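Side-chain contact in inorganic pyrophosphatase (Anaplasma phagocytophilum, PDB 3LD3), which probably catalyses the magnesium-dependent hydrolysis of inorganic pyrophosphate to two phosphate ions, working as a homohexamer: residues A[117-122]-A[162-167]. Sequence-based numbering, arbitrary orientation.
Sequences MNDEKG and FYKKLE. With PO4 (phosphate ion), chain C.
In the probable substrate pocket of this family I pyrophosphatase, Lys164 joins Glu120 and Asp119 to a bound phosphate through one ammonium group. Lys164 reaches across from 162-167, its chain extended beyond CG, and delivers NZ to the acidic side chains of 117-122. Glu120 comes from the opposite direction, and its OE2 accepts from Lys164 NZ at 2.8 Å, on the syn side and 16° out of the carboxylate plane. Its other oxygen, OE1, accepts a hydrogen bond from the backbone N of Phe171, so both oxygens are held and the rotation of the carboxylate is restrained. Asp119 OD1 completes the salt-bridge network more loosely, 3.5 Å from Lys164 NZ. A water bridges the three side chains Lys164, Asp119 and Tyr163: it accepts from Lys164 NZ (2.8 Å to its O) and donates to Asp119 OD1 and Tyr163 OH, lying in the plane of the tyrosine ring at its edge. Asp119 to Gly122 form a type I beta turn, the hairpin connection between strands 106-119 and 122-131. Within it Asp119 OD2 accepts from Lys121 N, an Asx turn in which the donor stands 60° out of the carboxylate plane. The phosphate, probably from the crystallisation liquor, sits where three donors from 119-122 and 162-167 converge. Its O1 is gripped by Lys164 NZ at 2.7 Å and by Lys121 NZ at 2.6 Å, the latter brought over by a bend at chi3 (-95°), while Tyr163 OH donates to O3 at 2.6 Å. Tyr163 is a predicted substrate-binding residue, as is Arg65, which also bonds the phosphate, consistent with the ion marking part of the pyrophosphate site. Lys164 CG lies 3.7 Å above one face of the Tyr163 ring, offset toward its rim.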
ATOM      1  N   MET A 117      -3.737 -21.990  24.376  1.00 16.32           N
ATOM      2  CA  MET A 117      -2.848 -21.130  25.100  1.00 18.00           C
ATOM      3  C   MET A 117      -3.570 -20.566  26.296  1.00 19.91           C
ATOM      4  O   MET A 117      -4.806 -20.450  26.292  1.00 20.15           O
ATOM      5  CB  MET A 117      -2.326 -19.992  24.204  1.00 17.46           C
ATOM      6  CG  MET A 117      -3.352 -18.988  23.807  1.00 17.47           C
ATOM      7  SD  MET A 117      -2.679 -17.863  22.536  1.00 16.19           S
ATOM      8  CE  MET A 117      -2.314 -19.008  21.222  1.00 13.96           C
ATOM      9  N   ASN A 118      -2.782 -20.250  27.315  1.00 23.12           N
ATOM     10  CA  ASN A 118      -3.246 -19.594  28.523  1.00 25.78           C
ATOM     11  C   ASN A 118      -2.557 -18.246  28.623  1.00 26.56           C
ATOM     12  O   ASN A 118      -1.358 -18.147  28.383  1.00 27.51           O
ATOM     13  CB  ASN A 118      -2.888 -20.422  29.755  1.00 26.58           C
ATOM     14  CG  ASN A 118      -3.635 -21.726  29.806  1.00 30.08           C
ATOM     15  OD1 ASN A 118      -3.086 -22.737  30.245  1.00 36.95           O
ATOM     16  ND2 ASN A 118      -4.890 -21.723  29.348  1.00 33.07           N
ATOM     17  N   ASP A 119      -3.315 -17.217  28.973  1.00 27.47           N
ATOM     18  CA  ASP A 119      -2.740 -15.877  29.132  1.00 28.50           C
ATOM     19  C   ASP A 119      -3.312 -15.164  30.357  1.00 28.98           C
ATOM     20  O   ASP A 119      -3.882 -15.813  31.240  1.00 28.19           O
ATOM     21  CB  ASP A 119      -2.913 -15.076  27.835  1.00 28.61           C
ATOM     22  CG  ASP A 119      -4.368 -14.745  27.522  1.00 29.80           C
ATOM     23  OD1 ASP A 119      -4.598 -14.094  26.483  1.00 34.17           O
ATOM     24  OD2 ASP A 119      -5.262 -15.100  28.308  1.00 30.70           O
ATOM     25  N   GLU A 120      -3.125 -13.840  30.430  1.00 29.77           N
ATOM     26  CA  GLU A 120      -3.591 -13.043  31.568  1.00 30.45           C
ATOM     27  C   GLU A 120      -5.124 -13.069  31.735  1.00 31.72           C
ATOM     28  O   GLU A 120      -5.632 -12.784  32.819  1.00 32.45           O
ATOM     29  CB  GLU A 120      -3.065 -11.596  31.481  1.00 30.09           C
ATOM     30  CG  GLU A 120      -3.653 -10.723  30.352  1.00 28.76           C
ATOM     31  CD  GLU A 120      -3.008 -10.945  28.963  1.00 27.78           C
ATOM     32  OE1 GLU A 120      -2.053 -11.748  28.823  1.00 25.24           O
ATOM     33  OE2 GLU A 120      -3.476 -10.302  28.005  1.00 26.85           O
ATOM     34  N   LYS A 121      -5.849 -13.442  30.679  1.00 32.63           N
ATOM     35  CA  LYS A 121      -7.311 -13.607  30.740  1.00 33.41           C
ATOM     36  C   LYS A 121      -7.759 -15.030  31.086  1.00 33.35           C
ATOM     37  O   LYS A 121      -8.957 -15.270  31.220  1.00 34.04           O
ATOM     38  CB  LYS A 121      -7.951 -13.213  29.404  1.00 33.67           C
ATOM     39  CG  LYS A 121      -7.603 -11.818  28.949  1.00 35.74           C
ATOM     40  CD  LYS A 121      -8.221 -11.500  27.614  1.00 38.52           C
ATOM     41  CE  LYS A 121      -7.272 -11.764  26.462  1.00 39.83           C
ATOM     42  NZ  LYS A 121      -7.721 -10.963  25.285  1.00 40.93           N
ATOM     43  N   GLY A 122      -6.818 -15.964  31.220  1.00 33.19           N
ATOM     44  CA  GLY A 122      -7.143 -17.382  31.489  1.00 32.99           C
ATOM     45  C   GLY A 122      -6.977 -18.218  30.227  1.00 32.72           C
ATOM     46  O   GLY A 122      -5.984 -18.063  29.515  1.00 32.28           O
ATOM     47  N   PHE A 162       5.336 -14.188  21.824  1.00 10.24           N
ATOM     48  CA  PHE A 162       6.261 -13.060  21.967  1.00 10.87           C
ATOM     49  C   PHE A 162       5.670 -11.668  21.775  1.00 10.37           C
ATOM     50  O   PHE A 162       6.277 -10.665  22.189  1.00 10.47           O
ATOM     51  CB  PHE A 162       7.502 -13.265  21.072  1.00 10.37           C
ATOM     52  CG  PHE A 162       8.281 -14.510  21.404  1.00 12.51           C
ATOM     53  CD1 PHE A 162       8.849 -14.673  22.669  1.00 18.96           C
ATOM     54  CD2 PHE A 162       8.434 -15.536  20.479  1.00 10.80           C
ATOM     55  CE1 PHE A 162       9.527 -15.834  22.982  1.00 18.46           C
ATOM     56  CE2 PHE A 162       9.121 -16.703  20.788  1.00 14.43           C
ATOM     57  CZ  PHE A 162       9.665 -16.855  22.042  1.00 17.68           C
ATOM     58  N   TYR A 163       4.487 -11.570  21.170  1.00  9.85           N
ATOM     59  CA  TYR A 163       3.944 -10.249  20.856  1.00  9.29           C
ATOM     60  C   TYR A 163       3.586  -9.378  22.038  1.00 10.30           C
ATOM     61  O   TYR A 163       3.512  -8.156  21.895  1.00  9.82           O
ATOM     62  CB  TYR A 163       2.758 -10.312  19.888  1.00  8.47           C
ATOM     63  CG  TYR A 163       1.394 -10.628  20.436  1.00  8.01           C
ATOM     64  CD1 TYR A 163       0.305  -9.828  20.122  1.00 11.01           C
ATOM     65  CD2 TYR A 163       1.177 -11.726  21.254  1.00  8.98           C
ATOM     66  CE1 TYR A 163      -0.988 -10.162  20.568  1.00  9.75           C
ATOM     67  CE2 TYR A 163      -0.095 -12.044  21.716  1.00 11.73           C
ATOM     68  CZ  TYR A 163      -1.169 -11.257  21.352  1.00 12.58           C
ATOM     69  OH  TYR A 163      -2.442 -11.611  21.777  1.00 15.06           O
ATOM     70  N   LYS A 164       3.371 -10.012  23.198  1.00 11.10           N
ATOM     71  CA  LYS A 164       3.038  -9.311  24.427  1.00 11.99           C
ATOM     72  C   LYS A 164       4.227  -9.184  25.396  1.00 12.90           C
ATOM     73  O   LYS A 164       4.048  -8.690  26.509  1.00 12.96           O
ATOM     74  CB  LYS A 164       1.893 -10.027  25.159  1.00 12.42           C
ATOM     75  CG  LYS A 164       0.513  -9.721  24.596  1.00 13.38           C
ATOM     76  CD  LYS A 164      -0.547 -10.673  25.188  1.00 16.58           C
ATOM     77  CE  LYS A 164      -1.946 -10.178  24.911  1.00 17.70           C
ATOM     78  NZ  LYS A 164      -2.991 -11.131  25.379  1.00 19.42           N
ATOM     79  N   LYS A 165       5.433  -9.549  24.963  1.00 13.46           N
ATOM     80  CA  LYS A 165       6.585  -9.561  25.866  1.00 14.56           C
ATOM     81  C   LYS A 165       6.922  -8.201  26.450  1.00 14.72           C
ATOM     82  O   LYS A 165       7.551  -8.131  27.512  1.00 14.87           O
ATOM     83  CB  LYS A 165       7.820 -10.127  25.163  1.00 15.23           C
ATOM     84  CG  LYS A 165       7.859 -11.621  25.101  1.00 18.06           C
ATOM     85  CD  LYS A 165       8.254 -12.257  26.437  1.00 20.72           C
ATOM     86  CE  LYS A 165       7.983 -13.728  26.401  1.00 23.44           C
ATOM     87  NZ  LYS A 165       8.394 -14.439  27.656  1.00 25.80           N
ATOM     88  N   LEU A 166       6.575  -7.118  25.755  1.00 14.05           N
ATOM     89  CA  LEU A 166       6.890  -5.772  26.248  1.00 14.41           C
ATOM     90  C   LEU A 166       5.786  -5.171  27.123  1.00 15.47           C
ATOM     91  O   LEU A 166       5.913  -4.038  27.599  1.00 17.00           O
ATOM     92  CB  LEU A 166       7.223  -4.839  25.078  1.00 13.75           C
ATOM     93  CG  LEU A 166       8.438  -5.303  24.281  1.00 13.81           C
ATOM     94  CD1 LEU A 166       8.778  -4.334  23.130  1.00 11.25           C
ATOM     95  CD2 LEU A 166       9.672  -5.486  25.190  1.00 14.82           C
ATOM     96  N   GLU A 167       4.716  -5.924  27.336  1.00 15.51           N
ATOM     97  CA  GLU A 167       3.642  -5.522  28.232  1.00 16.26           C
ATOM     98  C   GLU A 167       3.753  -6.353  29.517  1.00 16.16           C
ATOM     99  O   GLU A 167       3.390  -7.511  29.551  1.00 14.72           O
ATOM    100  CB  GLU A 167       2.284  -5.719  27.551  1.00 15.81           C
ATOM    101  CG  GLU A 167       2.063  -4.718  26.435  1.00 16.49           C
ATOM    102  CD  GLU A 167       1.277  -5.260  25.253  1.00 18.09           C
ATOM    103  OE1 GLU A 167       1.755  -6.192  24.556  1.00 15.47           O
ATOM    104  OE2 GLU A 167       0.168  -4.741  25.010  1.00 23.29           O
TER
HETATM  105  P   PO4 C 200      -5.485  -9.643  22.991  1.00 43.15           P
HETATM  106  O1  PO4 C 200      -5.355 -10.555  24.185  1.00 41.85           O
HETATM  107  O2  PO4 C 200      -5.622  -8.195  23.424  1.00 42.88           O
HETATM  108  O3  PO4 C 200      -4.256  -9.736  22.110  1.00 41.19           O
HETATM  109  O4  PO4 C 200      -6.711 -10.086  22.190  1.00 42.70           O
HETATM  110  O   HOH W   1      -2.797 -13.532  23.874  1.00 29.69           O